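Long-range contacts in metallo-beta-lactamase (PDB 3VQZ), which hydrolyses beta-lactam antibiotics with zinc ions, as expected of a subclass B3 metallo-beta-lactamase, and is captured here with sulfanylacetic acid bound at its metals: residues A[168-173]-A[210-215]; A[39-44]-A[69-74]; A[95-100]-A[150-155]. One frame throughout, in Å; residues are numbered along the deposited sequence.

Overall arrangement
Three contacts follow one another along the chain, each closing its loop before the next one opens. Interaction 2 comes first, bringing the end of strand 37-40 beside the turn after strand 65-69, which carries two zinc-binding histidines. Interaction 3 then joins the turn after strand 91-95 to the loop leading into strand 155-163, and so reaches from the first sheet to the second. Interaction 1 closes the beta-alpha-beta unit at the edge of that second sheet. F172 of interaction 1 packs on V40, D41 and T71 of interaction 2, whereas interactions 2 and 3 share a zinc, the sodium and a water. All three converge on the sulfanylacetic acid.

Interaction 1 of 3, residues A[168-173]-A[210-215]. With ZN (zinc ion), chain C; MCR (sulfanylacetic acid), chain F.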
ATOM      1  N   LYS A 168     -12.040  12.250   7.890  1.00 22.32           N
ATOM      2  CA  LYS A 168     -11.764  10.892   8.381  1.00 22.38           C
ATOM      3  C   LYS A 168     -10.281  10.551   8.284  1.00 22.16           C
ATOM      4  O   LYS A 168      -9.622  10.962   7.330  1.00 21.58           O
ATOM      5  CB  LYS A 168     -12.563   9.870   7.580  1.00 22.76           C
ATOM      6  CG  LYS A 168     -14.078   9.991   7.688  1.00 24.27           C
ATOM      7  CD  LYS A 168     -14.584   9.672   9.089  1.00 25.35           C
ATOM      8  CE  LYS A 168     -16.106   9.622   9.097  1.00 27.03           C
ATOM      9  NZ  LYS A 168     -16.591   9.620  10.501  1.00 29.06           N
ATOM     10  N   ASP A 169      -9.767   9.789   9.255  1.00 21.32           N
ATOM     11  CA  ASP A 169      -8.397   9.283   9.191  1.00 21.59           C
ATOM     12  C   ASP A 169      -8.294   8.064   8.275  1.00 21.11           C
ATOM     13  O   ASP A 169      -8.949   7.045   8.509  1.00 21.95           O
ATOM     14  CB  ASP A 169      -7.870   8.962  10.591  1.00 22.71           C
ATOM     15  CG  ASP A 169      -7.632  10.216  11.417  1.00 24.51           C
ATOM     16  OD1 ASP A 169      -7.430  11.285  10.816  1.00 24.93           O
ATOM     17  OD2 ASP A 169      -7.668  10.146  12.663  1.00 25.91           O
ATOM     18  N   VAL A 170      -7.473   8.180   7.235  1.00 20.03           N
ATOM     19  CA  VAL A 170      -7.318   7.117   6.243  1.00 19.19           C
ATOM     20  C   VAL A 170      -5.993   6.403   6.468  1.00 20.03           C
ATOM     21  O   VAL A 170      -4.978   7.041   6.764  1.00 19.86           O
ATOM     22  CB  VAL A 170      -7.329   7.669   4.809  1.00 19.11           C
ATOM     23  CG1 VAL A 170      -7.223   6.530   3.806  1.00 18.58           C
ATOM     24  CG2 VAL A 170      -8.581   8.515   4.557  1.00 18.97           C
ATOM     25  N   VAL A 171      -6.000   5.078   6.322  1.00 19.63           N
ATOM     26  CA  VAL A 171      -4.788   4.285   6.490  1.00 19.35           C
ATOM     27  C   VAL A 171      -4.620   3.409   5.264  1.00 19.41           C
ATOM     28  O   VAL A 171      -5.473   2.567   4.985  1.00 20.66           O
ATOM     29  CB  VAL A 171      -4.861   3.397   7.772  1.00 19.02           C
ATOM     30  CG1 VAL A 171      -3.627   2.521   7.901  1.00 18.79           C
ATOM     31  CG2 VAL A 171      -5.013   4.252   9.032  1.00 18.70           C
ATOM     32  N   PHE A 172      -3.542   3.617   4.514  1.00 19.52           N
ATOM     33  CA  PHE A 172      -3.170   2.665   3.485  1.00 20.00           C
ATOM     34  C   PHE A 172      -2.295   1.610   4.164  1.00 20.48           C
ATOM     35  O   PHE A 172      -1.109   1.831   4.413  1.00 19.52           O
ATOM     36  CB  PHE A 172      -2.429   3.329   2.318  1.00 20.19           C
ATOM     37  CG  PHE A 172      -2.401   2.487   1.060  1.00 20.13           C
ATOM     38  CD1 PHE A 172      -3.060   2.916  -0.097  1.00 19.74           C
ATOM     39  CD2 PHE A 172      -1.756   1.248   1.041  1.00 19.57           C
ATOM     40  CE1 PHE A 172      -3.047   2.139  -1.258  1.00 19.84           C
ATOM     41  CE2 PHE A 172      -1.734   0.466  -0.123  1.00 20.42           C
ATOM     42  CZ  PHE A 172      -2.385   0.910  -1.271  1.00 19.59           C
ATOM     43  N   ALA A 173      -2.892   0.462   4.463  1.00 20.76           N
ATOM     44  CA  ALA A 173      -2.241  -0.533   5.303  1.00 21.16           C
ATOM     45  C   ALA A 173      -1.362  -1.477   4.485  1.00 22.20           C
ATOM     46  O   ALA A 173      -1.843  -2.205   3.608  1.00 21.52           O
ATOM     47  CB  ALA A 173      -3.276  -1.310   6.105  1.00 20.16           C
ATOM     48  N   ILE A 210     -10.858   4.757   7.854  1.00 20.04           N
ATOM     49  CA  ILE A 210     -10.923   4.078   6.570  1.00 19.87           C
ATOM     50  C   ILE A 210      -9.611   3.354   6.314  1.00 20.48           C
ATOM     51  O   ILE A 210      -8.545   3.989   6.212  1.00 19.47           O
ATOM     52  CB  ILE A 210     -11.172   5.072   5.419  1.00 19.53           C
ATOM     53  CG1 ILE A 210     -12.537   5.759   5.596  1.00 19.34           C
ATOM     54  CG2 ILE A 210     -11.067   4.372   4.055  1.00 19.15           C
ATOM     55  CD1 ILE A 210     -12.600   7.149   4.995  1.00 19.16           C
ATOM     56  N   ALA A 211      -9.688   2.027   6.209  1.00 20.25           N
ATOM     57  CA  ALA A 211      -8.511   1.234   5.880  1.00 20.95           C
ATOM     58  C   ALA A 211      -8.562   0.763   4.431  1.00 21.23           C
ATOM     59  O   ALA A 211      -9.583   0.248   3.949  1.00 21.37           O
ATOM     60  CB  ALA A 211      -8.351   0.055   6.834  1.00 20.93           C
ATOM     61  N   ILE A 212      -7.455   0.977   3.730  1.00 20.69           N
ATOM     62  CA  ILE A 212      -7.277   0.445   2.388  1.00 19.12           C
ATOM     63  C   ILE A 212      -6.099  -0.504   2.512  1.00 19.49           C
ATOM     64  O   ILE A 212      -4.982  -0.075   2.825  1.00 20.00           O
ATOM     65  CB  ILE A 212      -6.984   1.570   1.383  1.00 18.67           C
ATOM     66  CG1 ILE A 212      -8.087   2.638   1.494  1.00 18.94           C
ATOM     67  CG2 ILE A 212      -6.843   1.015  -0.029  1.00 17.66           C
ATOM     68  CD1 ILE A 212      -7.665   4.045   1.123  1.00 18.03           C
ATOM     69  N   ALA A 213      -6.357  -1.796   2.334  1.00 18.90           N
ATOM     70  CA  ALA A 213      -5.297  -2.789   2.458  1.00 19.66           C
ATOM     71  C   ALA A 213      -4.633  -2.983   1.100  1.00 20.22           C
ATOM     72  O   ALA A 213      -5.313  -2.979   0.046  1.00 19.29           O
ATOM     73  CB  ALA A 213      -5.840  -4.098   3.010  1.00 18.77           C
ATOM     74  N   ALA A 214      -3.303  -3.096   1.122  1.00 20.42           N
ATOM     75  CA  ALA A 214      -2.516  -3.275  -0.098  1.00 20.45           C
ATOM     76  C   ALA A 214      -3.122  -4.384  -0.965  1.00 20.81           C
ATOM     77  O   ALA A 214      -3.255  -4.211  -2.182  1.00 21.12           O
ATOM     78  CB  ALA A 214      -1.052  -3.551   0.239  1.00 20.85           C
ATOM     79  N   HIS A 215      -3.527  -5.494  -0.333  1.00 20.41           N
ATOM     80  CA  HIS A 215      -4.451  -6.453  -0.969  1.00 20.53           C
ATOM     81  C   HIS A 215      -5.873  -6.092  -0.599  1.00 19.70           C
ATOM     82  O   HIS A 215      -6.310  -6.400   0.494  1.00 19.33           O
ATOM     83  CB  HIS A 215      -4.109  -7.916  -0.627  1.00 20.64           C
ATOM     84  CG  HIS A 215      -2.874  -8.429  -1.346  1.00 21.46           C
ATOM     85  ND1 HIS A 215      -2.940  -9.144  -2.502  1.00 22.38           N
ATOM     86  CD2 HIS A 215      -1.512  -8.279  -1.054  1.00 22.02           C
ATOM     87  CE1 HIS A 215      -1.683  -9.434  -2.928  1.00 22.36           C
ATOM     88  NE2 HIS A 215      -0.808  -8.904  -2.040  1.00 22.28           N
TER
HETATM   89 ZN    ZN C 302       1.150  -8.483  -2.246  1.00 24.29          ZN
HETATM   90  OXT MCR F 305       0.350 -10.197   1.525  1.00 28.20           O
HETATM   91  C   MCR F 305       1.041  -9.789   0.553  1.00 26.63           C
HETATM   92  O   MCR F 305       1.261  -8.570   0.351  1.00 23.89           O
HETATM   93  CA  MCR F 305       1.604 -10.825  -0.406  1.00 24.61           C
HETATM   94  S2  MCR F 305       2.805 -10.061  -1.541  1.00 25.10           S
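F172 lies across I212 of the neighbouring parallel strand and A214 just past its end. From CB, chi1 -162° sets CG anti to the backbone N, and the ring passes one face beneath the carbonyl oxygen of I212, whose O is 3.9 Å from CD2. CD1 packs on V40. Farther along, CE1 meets I212 CG2 at 4.1 Å, the two side chains crossing at about a right angle, while CE2 comes to 3.8 Å from A214 CA. The ring also packs closely on D41 and T71, in the loops that follow strands 37-40 and 65-69.

On the same face, V170 CG1 touches I212 CD1 at 3.7 Å, and the end of I210, CD1, lies against K168 CB at 3.8 Å. V171, A173, A211 and A213 point to the other face, where helix 241-260 covers V171, A173 and A211.

Five backbone hydrogen bonds alternate between the strands. The I212 N to V171 O bond is nearly straight (2.8 Å, 175° at the hydrogen), and the last is A214 N to A173 O. One residue on, H215 NE2 binds a zinc at 2.0 Å. Strand 166-173, helix 190-204 and strand 210-213 form a beta-alpha-beta crossover that delivers a metal ligand, as in the metallo-beta-lactamase fold.

Interaction 2 of 3, residues A[39-44]-A[69-74]. With ZN (zinc ion), chain B; NA (sodium ion), chain D; MCR (sulfanylacetic acid), chain F.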
ATOM      1  N   LEU A  39       0.483   9.357  -5.432  1.00 18.00           N
ATOM      2  CA  LEU A  39       0.070   7.990  -5.747  1.00 17.74           C
ATOM      3  C   LEU A  39       0.680   7.001  -4.759  1.00 18.34           C
ATOM      4  O   LEU A  39       1.884   7.054  -4.492  1.00 18.30           O
ATOM      5  CB  LEU A  39       0.502   7.615  -7.166  1.00 18.03           C
ATOM      6  CG  LEU A  39       0.277   6.179  -7.670  1.00 17.96           C
ATOM      7  CD1 LEU A  39      -1.210   5.847  -7.734  1.00 17.71           C
ATOM      8  CD2 LEU A  39       0.933   6.000  -9.032  1.00 18.17           C
ATOM      9  N   VAL A  40      -0.136   6.081  -4.245  1.00 18.07           N
ATOM     10  CA  VAL A  40       0.371   5.035  -3.358  1.00 18.42           C
ATOM     11  C   VAL A  40       0.373   3.707  -4.099  1.00 18.52           C
ATOM     12  O   VAL A  40      -0.703   3.182  -4.424  1.00 18.56           O
ATOM     13  CB  VAL A  40      -0.465   4.903  -2.056  1.00 18.53           C
ATOM     14  CG1 VAL A  40       0.205   3.931  -1.088  1.00 19.10           C
ATOM     15  CG2 VAL A  40      -0.613   6.249  -1.376  1.00 18.06           C
ATOM     16  N   ASP A  41       1.579   3.189  -4.354  1.00 18.42           N
ATOM     17  CA  ASP A  41       1.848   1.884  -5.003  1.00 19.18           C
ATOM     18  C   ASP A  41       1.647   1.912  -6.528  1.00 20.02           C
ATOM     19  O   ASP A  41       0.993   2.799  -7.047  1.00 20.92           O
ATOM     20  CB  ASP A  41       1.085   0.718  -4.339  1.00 18.93           C
ATOM     21  CG  ASP A  41       1.762   0.221  -3.052  1.00 20.01           C
ATOM     22  OD1 ASP A  41       2.974   0.502  -2.847  1.00 20.36           O
ATOM     23  OD2 ASP A  41       1.087  -0.460  -2.238  1.00 18.95           O
ATOM     24  N   GLY A  42       2.226   0.952  -7.239  1.00 20.85           N
ATOM     25  CA  GLY A  42       2.144   0.928  -8.708  1.00 22.36           C
ATOM     26  C   GLY A  42       1.510  -0.330  -9.286  1.00 23.23           C
ATOM     27  O   GLY A  42       1.367  -0.449 -10.517  1.00 23.94           O
ATOM     28  N   THR A  43       1.098  -1.244  -8.400  1.00 22.77           N
ATOM     29  CA  THR A  43       0.649  -2.603  -8.760  1.00 23.08           C
ATOM     30  C   THR A  43       1.770  -3.358  -9.529  1.00 24.73           C
ATOM     31  O   THR A  43       2.951  -3.173  -9.218  1.00 25.66           O
ATOM     32  CB  THR A  43      -0.731  -2.632  -9.495  1.00 22.14           C
ATOM     33  OG1 THR A  43      -0.564  -2.333 -10.890  1.00 21.98           O
ATOM     34  CG2 THR A  43      -1.719  -1.649  -8.876  1.00 20.27           C
ATOM     35  N   THR A  44       1.407  -4.214 -10.486  1.00 25.79           N
ATOM     36  CA  THR A  44       2.384  -5.035 -11.207  1.00 27.48           C
ATOM     37  C   THR A  44       2.946  -4.240 -12.364  1.00 29.57           C
ATOM     38  O   THR A  44       2.452  -3.157 -12.677  1.00 30.27           O
ATOM     39  CB  THR A  44       1.739  -6.285 -11.822  1.00 27.32           C
ATOM     40  OG1 THR A  44       0.630  -5.869 -12.634  1.00 25.98           O
ATOM     41  CG2 THR A  44       1.268  -7.264 -10.733  1.00 26.17           C
ATOM     42  N   LEU A  69       4.326   6.684  -3.377  1.00 21.91           N
ATOM     43  CA  LEU A  69       4.692   6.036  -2.123  1.00 22.07           C
ATOM     44  C   LEU A  69       4.593   4.532  -2.253  1.00 22.26           C
ATOM     45  O   LEU A  69       3.659   4.020  -2.875  1.00 22.97           O
ATOM     46  CB  LEU A  69       3.817   6.533  -0.985  1.00 21.68           C
ATOM     47  CG  LEU A  69       3.607   8.045  -0.889  1.00 22.01           C
ATOM     48  CD1 LEU A  69       2.720   8.344   0.309  1.00 21.09           C
ATOM     49  CD2 LEU A  69       4.911   8.846  -0.825  1.00 21.28           C
ATOM     50  N   SER A  70       5.566   3.828  -1.682  1.00 21.92           N
ATOM     51  CA  SER A  70       5.614   2.372  -1.748  1.00 21.77           C
ATOM     52  C   SER A  70       5.408   1.774  -0.373  1.00 22.05           C
ATOM     53  O   SER A  70       6.115   2.140   0.566  1.00 22.05           O
ATOM     54  CB  SER A  70       6.963   1.914  -2.306  1.00 22.30           C
ATOM     55  OG  SER A  70       7.117   0.505  -2.194  1.00 21.91           O
ATOM     56  N   THR A  71       4.436   0.867  -0.262  1.00 22.73           N
ATOM     57  CA  THR A  71       4.184   0.121   0.971  1.00 23.08           C
ATOM     58  C   THR A  71       5.338  -0.855   1.183  1.00 24.71           C
ATOM     59  O   THR A  71       6.158  -0.675   2.101  1.00 25.32           O
ATOM     60  CB  THR A  71       2.832  -0.630   0.940  1.00 23.64           C
ATOM     61  OG1 THR A  71       2.741  -1.486  -0.220  1.00 22.64           O
ATOM     62  CG2 THR A  71       1.667   0.372   0.945  1.00 23.29           C
ATOM     63  N   HIS A  72       5.432  -1.852   0.305  1.00 24.27           N
ATOM     64  CA  HIS A  72       6.554  -2.786   0.321  1.00 24.08           C
ATOM     65  C   HIS A  72       6.944  -3.219  -1.064  1.00 24.39           C
ATOM     66  O   HIS A  72       6.138  -3.184  -2.005  1.00 24.17           O
ATOM     67  CB  HIS A  72       6.293  -3.971   1.260  1.00 23.13           C
ATOM     68  CG  HIS A  72       5.321  -5.005   0.718  1.00 22.93           C
ATOM     69  ND1 HIS A  72       3.995  -4.920   0.903  1.00 22.13           N
ATOM     70  CD2 HIS A  72       5.541  -6.197   0.016  1.00 23.69           C
ATOM     71  CE1 HIS A  72       3.389  -5.993   0.342  1.00 21.74           C
ATOM     72  NE2 HIS A  72       4.332  -6.765  -0.203  1.00 21.01           N
ATOM     73  N   SER A  73       8.199  -3.633  -1.194  1.00 25.35           N
ATOM     74  CA  SER A  73       8.809  -3.886  -2.496  1.00 25.12           C
ATOM     75  C   SER A  73       8.707  -5.332  -2.974  1.00 25.27           C
ATOM     76  O   SER A  73       9.736  -5.989  -3.168  1.00 25.86           O
ATOM     77  CB  SER A  73      10.284  -3.466  -2.453  1.00 25.88           C
ATOM     78  OG  SER A  73      10.914  -4.008  -1.307  1.00 26.17           O
ATOM     79  N   HIS A  74       7.479  -5.820  -3.148  1.00 24.31           N
ATOM     80  CA  HIS A  74       7.220  -7.063  -3.868  1.00 24.84           C
ATOM     81  C   HIS A  74       6.629  -6.710  -5.198  1.00 25.94           C
ATOM     82  O   HIS A  74       6.041  -5.628  -5.352  1.00 24.38           O
ATOM     83  CB  HIS A  74       6.269  -7.976  -3.104  1.00 24.11           C
ATOM     84  CG  HIS A  74       6.903  -8.655  -1.919  1.00 24.09           C
ATOM     85  ND1 HIS A  74       6.188  -9.080  -0.868  1.00 24.67           N
ATOM     86  CD2 HIS A  74       8.235  -8.963  -1.640  1.00 23.76           C
ATOM     87  CE1 HIS A  74       7.014  -9.648   0.040  1.00 24.42           C
ATOM     88  NE2 HIS A  74       8.263  -9.567  -0.432  1.00 24.22           N
TER
HETATM   89 ZN    ZN B 301       4.232  -8.849  -0.425  1.00 24.02          ZN
HETATM   90 NA    NA D 303       8.092   1.175   1.855  1.00 24.57          NA
HETATM   91  OXT MCR F 305       0.350 -10.197   1.525  1.00 28.20           O
HETATM   92  C   MCR F 305       1.041  -9.789   0.553  1.00 26.63           C
HETATM   93  O   MCR F 305       1.261  -8.570   0.351  1.00 23.89           O
HETATM   94  CA  MCR F 305       1.604 -10.825  -0.406  1.00 24.61           C
HETATM   95  S2  MCR F 305       2.805 -10.061  -1.541  1.00 25.10           S
HETATM   96  O   HOH W   1       5.234  -0.776  -3.504  1.00 23.28           O
HETATM   97  O   HOH W   2       8.856  -0.416  -0.227  1.00 19.15           O
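The dinuclear zinc site takes two ligands from this contact, where D41 grips T71, next to the first of them. Its carboxylate clasps T71 twice: OD1 accepts the backbone N of T71 at 3.0 Å from the syn side, 22° out of the carboxylate plane, and OD2 receives T71 OG1 at 2.8 Å through its syn lone pair. T71 has OG1 between its own N and carbonyl carbon (chi1 55°), so hydroxyl and amide N-H can face one carboxylate together. A water gives OD1 its second bond, the third to the carboxylate, and also joins S70 OG and H72 O. Three donors thus share the charge of D41, which would probably favour its ionised form.

Behind this clasp, L69 N gives a hydrogen bond to L39 O and L69 O receives D41 N, each 2.7 Å long, with V40 and L69 paired as a parallel bridge. Beyond it, H72 NE2 and H74 ND1 bind one zinc, at 2.1 and 2.0 Å; H150 and the sulfur of sulfanylacetic acid complete its shell. D174 and D111 hold the outer nitrogens of these two rings. The arrangement is typical of the HxHxDH metal-binding loop of metallo-beta-lactamases, here H72, H74, D76 and H77.

Interaction 3 of 3, residues A[95-100]-A[150-155]; sequences GAANVD and HTEGGI. With NA (sodium ion), chain D; ZN (zinc ion), chain B; MCR (sulfanylacetic acid), chain F.
N98 lays its side-chain amide over the backbone of G153, with CG only 3.4 Å from G153 CA. Its CG is anti to the carbonyl carbon (chi1 -67°), which carries the amide to the loop at 150-155. There ND2 donates to T151 OG1 at 3.0 Å in a nearly straight bond (172° at the hydrogen), the oxygen lying in the amide plane. OD1 takes G153 N at 2.9 Å, but the bond is bent and weak. ND2 also donates to a water that binds the sodium ion.

At the outer side, A97 CB rests on E152 CB at 3.8 Å, and a second water donates to both A97 O and E152 OE1. Toward the interior, I155 CG1 packs against G95 N, and G95 CA makes a CH···O contact with G153 O. That same carbonyl oxygen binds the sodium at 2.9 Å, alongside S70 O and T71 O from the neighbouring loop.

T151 also packs on H72 and H74, and the residue before it, H150, binds the zinc through NE2. N98 probably steadies the zinc site at one remove, through T151. Its neutral amide, by way of a water, and the G153 carbonyl, directly, meet the sodium with dipoles, which would probably hold the loop beside H150.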
ATOM      1  N   GLY A  95      10.457   2.901   2.670  1.00 27.41           N
ATOM      2  CA  GLY A  95      11.242   2.609   3.883  1.00 28.73           C
ATOM      3  C   GLY A  95      12.696   2.319   3.515  1.00 29.70           C
ATOM      4  O   GLY A  95      12.962   1.734   2.462  1.00 28.52           O
ATOM      5  N   ALA A  96      13.629   2.735   4.377  1.00 30.78           N
ATOM      6  CA  ALA A  96      15.069   2.655   4.093  1.00 31.70           C
ATOM      7  C   ALA A  96      15.480   1.298   3.538  1.00 32.72           C
ATOM      8  O   ALA A  96      16.234   1.225   2.570  1.00 31.67           O
ATOM      9  CB  ALA A  96      15.884   2.985   5.335  1.00 32.76           C
ATOM     10  N   ALA A  97      14.941   0.234   4.130  1.00 32.41           N
ATOM     11  CA  ALA A  97      15.370  -1.131   3.815  1.00 33.57           C
ATOM     12  C   ALA A  97      14.858  -1.690   2.491  1.00 32.48           C
ATOM     13  O   ALA A  97      15.388  -2.685   2.017  1.00 33.39           O
ATOM     14  CB  ALA A  97      15.023  -2.071   4.960  1.00 34.19           C
ATOM     15  N   ASN A  98      13.833  -1.071   1.900  1.00 32.20           N
ATOM     16  CA  ASN A  98      13.318  -1.520   0.592  1.00 30.93           C
ATOM     17  C   ASN A  98      13.802  -0.653  -0.563  1.00 31.07           C
ATOM     18  O   ASN A  98      13.593  -0.991  -1.732  1.00 29.24           O
ATOM     19  CB  ASN A  98      11.783  -1.553   0.578  1.00 29.53           C
ATOM     20  CG  ASN A  98      11.208  -2.613   1.499  1.00 29.05           C
ATOM     21  OD1 ASN A  98      11.942  -3.382   2.122  1.00 27.80           O
ATOM     22  ND2 ASN A  98       9.885  -2.652   1.599  1.00 27.83           N
ATOM     23  N   VAL A  99      14.428   0.471  -0.223  1.00 31.56           N
ATOM     24  CA  VAL A  99      14.918   1.432  -1.213  1.00 33.97           C
ATOM     25  C   VAL A  99      15.702   0.756  -2.343  1.00 35.89           C
ATOM     26  O   VAL A  99      15.421   0.980  -3.533  1.00 37.65           O
ATOM     27  CB  VAL A  99      15.759   2.542  -0.539  1.00 33.76           C
ATOM     28  CG1 VAL A  99      16.480   3.407  -1.558  1.00 33.61           C
ATOM     29  CG2 VAL A  99      14.870   3.412   0.329  1.00 34.17           C
ATOM     30  N   ASP A 100      16.660  -0.092  -1.981  1.00 36.24           N
ATOM     31  CA  ASP A 100      17.531  -0.687  -2.996  1.00 38.23           C
ATOM     32  C   ASP A 100      16.832  -1.729  -3.854  1.00 36.32           C
ATOM     33  O   ASP A 100      17.113  -1.848  -5.045  1.00 36.43           O
ATOM     34  CB  ASP A 100      18.843  -1.186  -2.384  1.00 40.92           C
ATOM     35  CG  ASP A 100      19.811  -0.040  -2.099  1.00 44.38           C
ATOM     36  OD1 ASP A 100      20.303   0.599  -3.067  1.00 44.78           O
ATOM     37  OD2 ASP A 100      20.060   0.244  -0.907  1.00 45.35           O
ATOM     38  N   HIS A 150       6.734  -8.341   6.875  1.00 24.06           N
ATOM     39  CA  HIS A 150       6.412  -8.929   5.586  1.00 24.33           C
ATOM     40  C   HIS A 150       7.534  -8.588   4.637  1.00 24.61           C
ATOM     41  O   HIS A 150       7.923  -9.410   3.815  1.00 25.54           O
ATOM     42  CB  HIS A 150       5.058  -8.442   5.080  1.00 24.23           C
ATOM     43  CG  HIS A 150       4.678  -8.993   3.722  1.00 24.20           C
ATOM     44  ND1 HIS A 150       4.173 -10.237   3.554  1.00 24.22           N
ATOM     45  CD2 HIS A 150       4.756  -8.426   2.453  1.00 23.42           C
ATOM     46  CE1 HIS A 150       3.952 -10.457   2.242  1.00 23.76           C
ATOM     47  NE2 HIS A 150       4.297  -9.343   1.570  1.00 23.55           N
ATOM     48  N   THR A 151       8.056  -7.368   4.756  1.00 24.32           N
ATOM     49  CA  THR A 151       9.371  -6.985   4.224  1.00 25.32           C
ATOM     50  C   THR A 151       9.984  -6.121   5.309  1.00 26.37           C
ATOM     51  O   THR A 151       9.282  -5.647   6.201  1.00 24.50           O
ATOM     52  CB  THR A 151       9.308  -6.120   2.946  1.00 25.45           C
ATOM     53  OG1 THR A 151       8.718  -4.849   3.261  1.00 25.90           O
ATOM     54  CG2 THR A 151       8.514  -6.796   1.856  1.00 24.05           C
ATOM     55  N   GLU A 152      11.290  -5.907   5.217  1.00 27.80           N
ATOM     56  CA  GLU A 152      12.028  -5.136   6.196  1.00 28.42           C
ATOM     57  C   GLU A 152      11.738  -3.634   6.104  1.00 27.59           C
ATOM     58  O   GLU A 152      11.820  -2.915   7.109  1.00 26.72           O
ATOM     59  CB  GLU A 152      13.528  -5.402   5.999  1.00 31.22           C
ATOM     60  CG  GLU A 152      14.341  -5.362   7.284  1.00 33.72           C
ATOM     61  CD  GLU A 152      15.847  -5.282   7.030  1.00 36.22           C
ATOM     62  OE1 GLU A 152      16.326  -5.882   6.036  1.00 36.13           O
ATOM     63  OE2 GLU A 152      16.543  -4.598   7.819  1.00 33.79           O
ATOM     64  N   GLY A 153      11.384  -3.152   4.911  1.00 25.42           N
ATOM     65  CA  GLY A 153      11.171  -1.713   4.732  1.00 25.86           C
ATOM     66  C   GLY A 153       9.717  -1.300   4.565  1.00 26.01           C
ATOM     67  O   GLY A 153       9.435  -0.210   4.053  1.00 25.46           O
ATOM     68  N   GLY A 154       8.799  -2.185   4.972  1.00 24.95           N
ATOM     69  CA  GLY A 154       7.362  -1.955   4.860  1.00 22.52           C
ATOM     70  C   GLY A 154       6.932  -0.666   5.546  1.00 23.05           C
ATOM     71  O   GLY A 154       7.321  -0.408   6.691  1.00 23.06           O
ATOM     72  N   ILE A 155       6.160   0.155   4.832  1.00 21.66           N
ATOM     73  CA  ILE A 155       5.594   1.384   5.388  1.00 20.42           C
ATOM     74  C   ILE A 155       4.086   1.371   5.215  1.00 20.14           C
ATOM     75  O   ILE A 155       3.570   1.068   4.144  1.00 19.99           O
ATOM     76  CB  ILE A 155       6.173   2.677   4.745  1.00 20.44           C
ATOM     77  CG1 ILE A 155       7.691   2.835   5.003  1.00 19.78           C
ATOM     78  CG2 ILE A 155       5.418   3.915   5.238  1.00 19.09           C
ATOM     79  CD1 ILE A 155       8.074   3.031   6.468  1.00 20.47           C
TER
HETATM   80 NA    NA D 303       8.092   1.175   1.855  1.00 24.57          NA
HETATM   81 ZN    ZN B 301       4.232  -8.849  -0.425  1.00 24.02          ZN
HETATM   82  OXT MCR F 305       0.350 -10.197   1.525  1.00 28.20           O
HETATM   83  C   MCR F 305       1.041  -9.789   0.553  1.00 26.63           C
HETATM   84  O   MCR F 305       1.261  -8.570   0.351  1.00 23.89           O
HETATM   85  CA  MCR F 305       1.604 -10.825  -0.406  1.00 24.61           C
HETATM   86  S2  MCR F 305       2.805 -10.061  -1.541  1.00 25.10           S
HETATM   87  O   HOH W   3      16.644  -4.790   3.500  1.00 39.71           O
HETATM   88  O   HOH W   2       8.856  -0.416  -0.227  1.00 19.15           O